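Local structure of ethylbenzene dehydrogenase alpha-subunit (Aromatoleum aromaticum, 2IVF) at residues P651-H659 against R676-E687. The protein binds MGD, MD1, a molybdenum atom and an iron/sulfur cluster as the alpha-subunit of a molybdopterin oxidoreductase family protein. Numbering follows the deposited sequence.
Sequences PCAWYYEKH and RSVAPPGECREE. With MD1 (phosphoric acid 4-(2-amino-4-oxo-3,4,5,6,-tetrahydro-pteridin-6-yl)-2-hydroxy-3,4-dimercapto-but-3-en-yl ester guanylate ester), chain N.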
loop_
_atom_site.group_PDB
_atom_site.type_symbol
_atom_site.label_atom_id
_atom_site.label_comp_id
_atom_site.label_asym_id
_atom_site.label_seq_id
_atom_site.Cartn_x
_atom_site.Cartn_y
_atom_site.Cartn_z
ATOM N N PRO A 651 -12.549 -22.379 -4.170
ATOM C CA PRO A 651 -11.174 -21.828 -4.141
ATOM C C PRO A 651 -10.610 -21.480 -5.519
ATOM O O PRO A 651 -10.717 -22.276 -6.418
ATOM C CB PRO A 651 -10.350 -22.966 -3.553
ATOM C CG PRO A 651 -11.041 -24.208 -4.021
ATOM C CD PRO A 651 -12.554 -23.827 -3.986
ATOM N N CYS A 652 -9.943 -20.327 -5.636
ATOM C CA CYS A 652 -9.429 -19.855 -6.897
ATOM C C CYS A 652 -7.922 -19.670 -6.927
ATOM O O CYS A 652 -7.234 -19.488 -5.909
ATOM C CB CYS A 652 -10.102 -18.537 -7.289
ATOM S SG CYS A 652 -11.853 -18.769 -7.505
ATOM N N ALA A 653 -7.427 -19.759 -8.148
ATOM C CA ALA A 653 -6.038 -19.561 -8.436
ATOM C C ALA A 653 -5.750 -18.070 -8.234
ATOM O O ALA A 653 -6.605 -17.232 -8.503
ATOM C CB ALA A 653 -5.760 -20.015 -9.876
ATOM N N TRP A 654 -4.566 -17.720 -7.735
ATOM C CA TRP A 654 -4.253 -16.318 -7.474
ATOM C C TRP A 654 -3.213 -15.811 -8.497
ATOM O O TRP A 654 -2.940 -16.450 -9.505
ATOM C CB TRP A 654 -3.727 -16.175 -6.028
ATOM C CG TRP A 654 -4.207 -14.980 -5.288
ATOM C CD1 TRP A 654 -4.795 -13.863 -5.808
ATOM C CD2 TRP A 654 -4.145 -14.772 -3.874
ATOM N NE1 TRP A 654 -5.119 -12.995 -4.822
ATOM C CE2 TRP A 654 -4.754 -13.533 -3.614
ATOM C CE3 TRP A 654 -3.651 -15.530 -2.795
ATOM C CZ2 TRP A 654 -4.855 -13.001 -2.331
ATOM C CZ3 TRP A 654 -3.747 -14.998 -1.504
ATOM C CH2 TRP A 654 -4.360 -13.758 -1.288
ATOM N N TYR A 655 -2.597 -14.671 -8.217
ATOM C CA TYR A 655 -1.651 -14.078 -9.175
ATOM C C TYR A 655 -0.440 -14.985 -9.264
ATOM O O TYR A 655 -0.003 -15.580 -8.261
ATOM C CB TYR A 655 -1.254 -12.627 -8.821
ATOM C CG TYR A 655 -2.410 -11.822 -8.281
ATOM C CD1 TYR A 655 -3.723 -12.029 -8.731
ATOM C CD2 TYR A 655 -2.208 -10.890 -7.277
ATOM C CE1 TYR A 655 -4.767 -11.315 -8.210
ATOM C CE2 TYR A 655 -3.245 -10.183 -6.752
ATOM C CZ TYR A 655 -4.502 -10.398 -7.202
ATOM O OH TYR A 655 -5.481 -9.706 -6.632
ATOM N N TYR A 656 0.069 -15.111 -10.484
ATOM C CA TYR A 656 1.214 -15.985 -10.823
ATOM C C TYR A 656 0.811 -17.428 -11.014
ATOM O O TYR A 656 1.643 -18.264 -11.412
ATOM C CB TYR A 656 2.334 -16.005 -9.791
ATOM C CG TYR A 656 2.908 -14.714 -9.263
ATOM C CD1 TYR A 656 2.722 -13.489 -9.912
ATOM C CD2 TYR A 656 3.683 -14.742 -8.099
ATOM C CE1 TYR A 656 3.258 -12.316 -9.389
ATOM C CE2 TYR A 656 4.215 -13.608 -7.563
ATOM C CZ TYR A 656 4.026 -12.375 -8.222
ATOM O OH TYR A 656 4.572 -11.242 -7.699
ATOM N N GLU A 657 -0.445 -17.746 -10.746
ATOM C CA GLU A 657 -0.923 -19.150 -10.749
ATOM C C GLU A 657 -1.920 -19.414 -11.868
ATOM O O GLU A 657 -2.515 -20.503 -11.957
ATOM C CB GLU A 657 -1.596 -19.486 -9.437
ATOM C CG GLU A 657 -0.678 -19.444 -8.218
ATOM C CD GLU A 657 -1.398 -19.769 -6.925
ATOM O OE1 GLU A 657 -2.629 -19.615 -6.885
ATOM O OE2 GLU A 657 -0.726 -20.172 -5.941
ATOM N N LYS A 658 -2.105 -18.397 -12.712
ATOM C CA LYS A 658 -3.011 -18.438 -13.851
ATOM C C LYS A 658 -2.609 -17.375 -14.849
ATOM O O LYS A 658 -2.144 -16.286 -14.494
ATOM C CB LYS A 658 -4.442 -18.205 -13.407
ATOM C CG LYS A 658 -4.695 -16.836 -12.816
ATOM C CD LYS A 658 -6.055 -16.830 -12.036
ATOM C CE LYS A 658 -6.171 -15.475 -11.373
ATOM N NZ LYS A 658 -7.308 -15.402 -10.406
ATOM N N HIS A 659 -2.758 -17.686 -16.129
ATOM C CA HIS A 659 -2.394 -16.689 -17.163
ATOM C C HIS A 659 -3.376 -15.524 -17.075
ATOM O O HIS A 659 -4.596 -15.727 -16.874
ATOM C CB HIS A 659 -2.477 -17.272 -18.539
ATOM C CG HIS A 659 -1.638 -18.486 -18.734
ATOM N ND1 HIS A 659 -2.081 -19.751 -18.412
ATOM C CD2 HIS A 659 -0.391 -18.635 -19.238
ATOM C CE1 HIS A 659 -1.134 -20.628 -18.693
ATOM N NE2 HIS A 659 -0.104 -19.981 -19.213
ATOM N N ARG A 676 1.436 -18.243 -15.820
ATOM C CA ARG A 676 1.207 -19.289 -14.847
ATOM C C ARG A 676 2.610 -19.823 -14.430
ATOM O O ARG A 676 3.135 -20.734 -15.035
ATOM C CB ARG A 676 0.313 -20.347 -15.472
ATOM C CG ARG A 676 -0.147 -21.452 -14.530
ATOM C CD ARG A 676 -1.007 -22.440 -15.301
ATOM N NE ARG A 676 -1.631 -23.465 -14.475
ATOM C CZ ARG A 676 -1.097 -24.663 -14.193
ATOM N NH1 ARG A 676 0.113 -25.002 -14.621
ATOM N NH2 ARG A 676 -1.774 -25.518 -13.460
ATOM N N SER A 677 3.198 -19.237 -13.397
ATOM C CA SER A 677 4.539 -19.610 -12.923
ATOM C C SER A 677 4.526 -20.933 -12.198
ATOM O O SER A 677 5.426 -21.723 -12.362
ATOM C CB SER A 677 5.124 -18.537 -11.998
ATOM O OG SER A 677 5.433 -17.365 -12.705
ATOM N N VAL A 678 3.457 -21.188 -11.463
ATOM C CA VAL A 678 3.281 -22.410 -10.684
ATOM C C VAL A 678 1.815 -22.794 -10.769
ATOM O O VAL A 678 0.976 -21.925 -11.054
ATOM C CB VAL A 678 3.643 -22.171 -9.205
ATOM C CG1 VAL A 678 5.148 -21.861 -9.038
ATOM C CG2 VAL A 678 2.781 -21.051 -8.660
ATOM N N ALA A 679 1.526 -24.082 -10.582
ATOM C CA ALA A 679 0.174 -24.609 -10.572
ATOM C C ALA A 679 -0.520 -24.025 -9.360
ATOM O O ALA A 679 0.120 -23.830 -8.309
ATOM C CB ALA A 679 0.156 -26.183 -10.502
ATOM N N PRO A 680 -1.831 -23.760 -9.467
ATOM C CA PRO A 680 -2.527 -23.392 -8.226
ATOM C C PRO A 680 -2.464 -24.545 -7.204
ATOM O O PRO A 680 -2.332 -25.692 -7.605
ATOM C CB PRO A 680 -3.979 -23.157 -8.669
ATOM C CG PRO A 680 -3.967 -23.081 -10.097
ATOM C CD PRO A 680 -2.725 -23.745 -10.630
ATOM N N PRO A 681 -2.513 -24.239 -5.888
ATOM C CA PRO A 681 -2.451 -25.295 -4.878
ATOM C C PRO A 681 -3.801 -25.921 -4.625
ATOM O O PRO A 681 -4.826 -25.339 -4.978
ATOM C CB PRO A 681 -2.037 -24.554 -3.621
ATOM C CG PRO A 681 -2.620 -23.162 -3.781
ATOM C CD PRO A 681 -2.684 -22.907 -5.279
ATOM N N GLY A 682 -3.783 -27.070 -3.953
ATOM C CA GLY A 682 -5.003 -27.733 -3.489
ATOM C C GLY A 682 -5.924 -27.943 -4.675
ATOM O O GLY A 682 -5.510 -28.491 -5.684
ATOM N N GLU A 683 -7.157 -27.478 -4.571
ATOM C CA GLU A 683 -8.090 -27.603 -5.690
ATOM C C GLU A 683 -8.525 -26.240 -6.204
ATOM O O GLU A 683 -9.667 -26.059 -6.680
ATOM C CB GLU A 683 -9.290 -28.472 -5.296
ATOM C CG GLU A 683 -8.867 -29.899 -4.948
ATOM C CD GLU A 683 -10.011 -30.716 -4.372
ATOM O OE1 GLU A 683 -11.151 -30.221 -4.334
ATOM O OE2 GLU A 683 -9.762 -31.860 -3.952
ATOM N N CYS A 684 -7.606 -25.282 -6.093
ATOM C CA CYS A 684 -7.806 -23.955 -6.645
ATOM C C CYS A 684 -8.010 -23.999 -8.149
ATOM O O CYS A 684 -7.246 -24.610 -8.862
ATOM C CB CYS A 684 -6.607 -23.071 -6.329
ATOM S SG CYS A 684 -6.553 -22.613 -4.593
ATOM N N ARG A 685 -9.047 -23.328 -8.629
ATOM C CA ARG A 685 -9.339 -23.275 -10.060
ATOM C C ARG A 685 -9.282 -21.834 -10.575
ATOM O O ARG A 685 -9.433 -20.882 -9.806
ATOM C CB ARG A 685 -10.735 -23.799 -10.324
ATOM C CG ARG A 685 -10.882 -25.292 -10.207
ATOM C CD ARG A 685 -12.212 -25.722 -10.682
ATOM N NE ARG A 685 -12.433 -27.138 -10.399
ATOM C CZ ARG A 685 -12.517 -28.082 -11.318
ATOM N NH1 ARG A 685 -12.385 -27.802 -12.611
ATOM N NH2 ARG A 685 -12.712 -29.327 -10.935
ATOM N N GLU A 686 -9.033 -21.679 -11.873
ATOM C CA GLU A 686 -9.197 -20.378 -12.504
ATOM C C GLU A 686 -10.669 -20.063 -12.493
ATOM O O GLU A 686 -11.504 -20.955 -12.611
ATOM C CB GLU A 686 -8.687 -20.374 -13.947
ATOM C CG GLU A 686 -7.244 -20.816 -14.055
ATOM C CD GLU A 686 -6.716 -21.047 -15.432
ATOM O OE1 GLU A 686 -7.475 -21.467 -16.370
ATOM O OE2 GLU A 686 -5.457 -20.881 -15.534
ATOM N N GLU A 687 -11.000 -18.788 -12.408
ATOM C CA GLU A 687 -12.406 -18.396 -12.239
ATOM C C GLU A 687 -13.234 -18.729 -13.472
ATOM O O GLU A 687 -14.399 -19.175 -13.361
ATOM C CB GLU A 687 -12.508 -16.889 -11.937
ATOM C CG GLU A 687 -11.989 -16.438 -10.540
ATOM C CD GLU A 687 -10.505 -16.334 -10.473
ATOM O OE1 GLU A 687 -9.861 -16.407 -11.536
ATOM O OE2 GLU A 687 -9.959 -16.152 -9.369
HETATM P PB MD1 N . -13.767 -4.820 -3.090
HETATM O O3B MD1 N . -12.405 -5.204 -2.382
HETATM O O1B MD1 N . -13.572 -5.027 -4.548
HETATM O O2B MD1 N . -14.954 -5.324 -2.363
HETATM O O3A MD1 N . -13.798 -3.252 -2.851
HETATM C C10 MD1 N . -13.219 -2.307 -3.776
HETATM C C11 MD1 N . -13.327 -0.974 -3.054
HETATM O O11 MD1 N . -12.225 -1.014 -2.085
HETATM C C12 MD1 N . -13.080 0.162 -4.010
HETATM S S12 MD1 N . -12.346 -0.085 -5.535
HETATM C C13 MD1 N . -13.370 1.458 -3.666
HETATM S S13 MD1 N . -13.054 2.758 -4.693
HETATM C C14 MD1 N . -14.009 1.818 -2.379
HETATM N N15 MD1 N . -13.310 2.679 -1.487
HETATM C C16 MD1 N . -13.788 2.945 -0.231
HETATM C C15 MD1 N . -13.110 3.887 0.521
HETATM O O14 MD1 N . -12.098 4.487 0.068
HETATM N N17 MD1 N . -13.577 4.050 1.785
HETATM C C17 MD1 N . -14.703 3.371 2.250
HETATM N N16 MD1 N . -15.084 3.632 3.493
HETATM N N18 MD1 N . -15.365 2.499 1.473
HETATM C C20 MD1 N . -14.924 2.290 0.251
HETATM N N8 MD1 N . -15.619 1.448 -0.558
HETATM C C7 MD1 N . -15.219 1.064 -1.885
HETATM P PA MD1 N . -11.976 -6.403 -1.398
HETATM O O1A MD1 N . -10.497 -6.530 -1.570
HETATM O O2A MD1 N . -12.475 -6.077 -0.043
HETATM O "O5'" MD1 N . -12.709 -7.701 -1.920
HETATM C "C5'" MD1 N . -12.227 -8.249 -3.142
HETATM C "C4'" MD1 N . -11.984 -9.692 -2.975
HETATM O "O4'" MD1 N . -11.357 -10.069 -4.195
HETATM C "C1'" MD1 N . -10.519 -11.168 -3.837
HETATM N N9 MD1 N . -9.468 -11.475 -4.818
HETATM C C4 MD1 N . -9.526 -12.512 -5.640
HETATM N N3 MD1 N . -10.495 -13.446 -5.784
HETATM C C2 MD1 N . -10.363 -14.413 -6.693
HETATM N N2 MD1 N . -11.338 -15.346 -6.857
HETATM N N1 MD1 N . -9.183 -14.475 -7.409
HETATM C C6 MD1 N . -8.161 -13.563 -7.311
HETATM O O6 MD1 N . -7.181 -13.671 -8.048
HETATM C C5 MD1 N . -8.337 -12.520 -6.388
HETATM N N7 MD1 N . -7.600 -11.491 -5.986
HETATM C C8 MD1 N . -8.303 -10.859 -5.041
HETATM C "C2'" MD1 N . -9.876 -10.750 -2.519
HETATM O "O2'" MD1 N . -9.427 -11.865 -1.711
HETATM C "C3'" MD1 N . -10.965 -9.900 -1.848
HETATM O "O3'" MD1 N . -11.593 -10.594 -0.739
HETATM O O HOH W 1 -4.093 -21.965 -13.628
HETATM O O HOH W 2 -4.587 -21.088 -18.143
#
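The contact forms part of the guanine pocket of MD1, where K658 and E687 meet across the two loops and both bond the base. E687 OE2 accepts from MD1 N1 at 2.7 Å and from MD1 N2 at 3.0 Å, while K658 NZ reaches MD1 O6 at 2.9 Å. The same ammonium forms a salt bridge to E687 OE2 (2.9 Å) and donates to the syn lone pair of E687 OE1. A bend at chi2 (79°) turns the E687 carboxylate toward the base, whereas the K658 chain runs extended beyond CG. A653 O, with K658 NZ above its carbonyl plane at 2.7 Å, and A195 O also hold the lysine, which probably helps keep it charged.

Behind the pocket, a single backbone bridge joins the loops: R685 N donates to P651 O (3.0 Å) and A653 N to R685 O (2.8 Å). E657 OE1 takes W654 N on its anti side, 27° out of the carboxylate plane, and E657 OE2 pairs with R142. Further along, R676 CB lies over one face of the H659 ring, and a water links E657 O, R676 NE and E686 OE2, while E686 OE1 takes N736 N. The first loop leaves strand 648-651 and leads into strand 659-661; the second joins strand 670-676 to helix 687-704, with helix 736-749 against K658 and H659 and strand 94-99 beside Y656, S677 and V678.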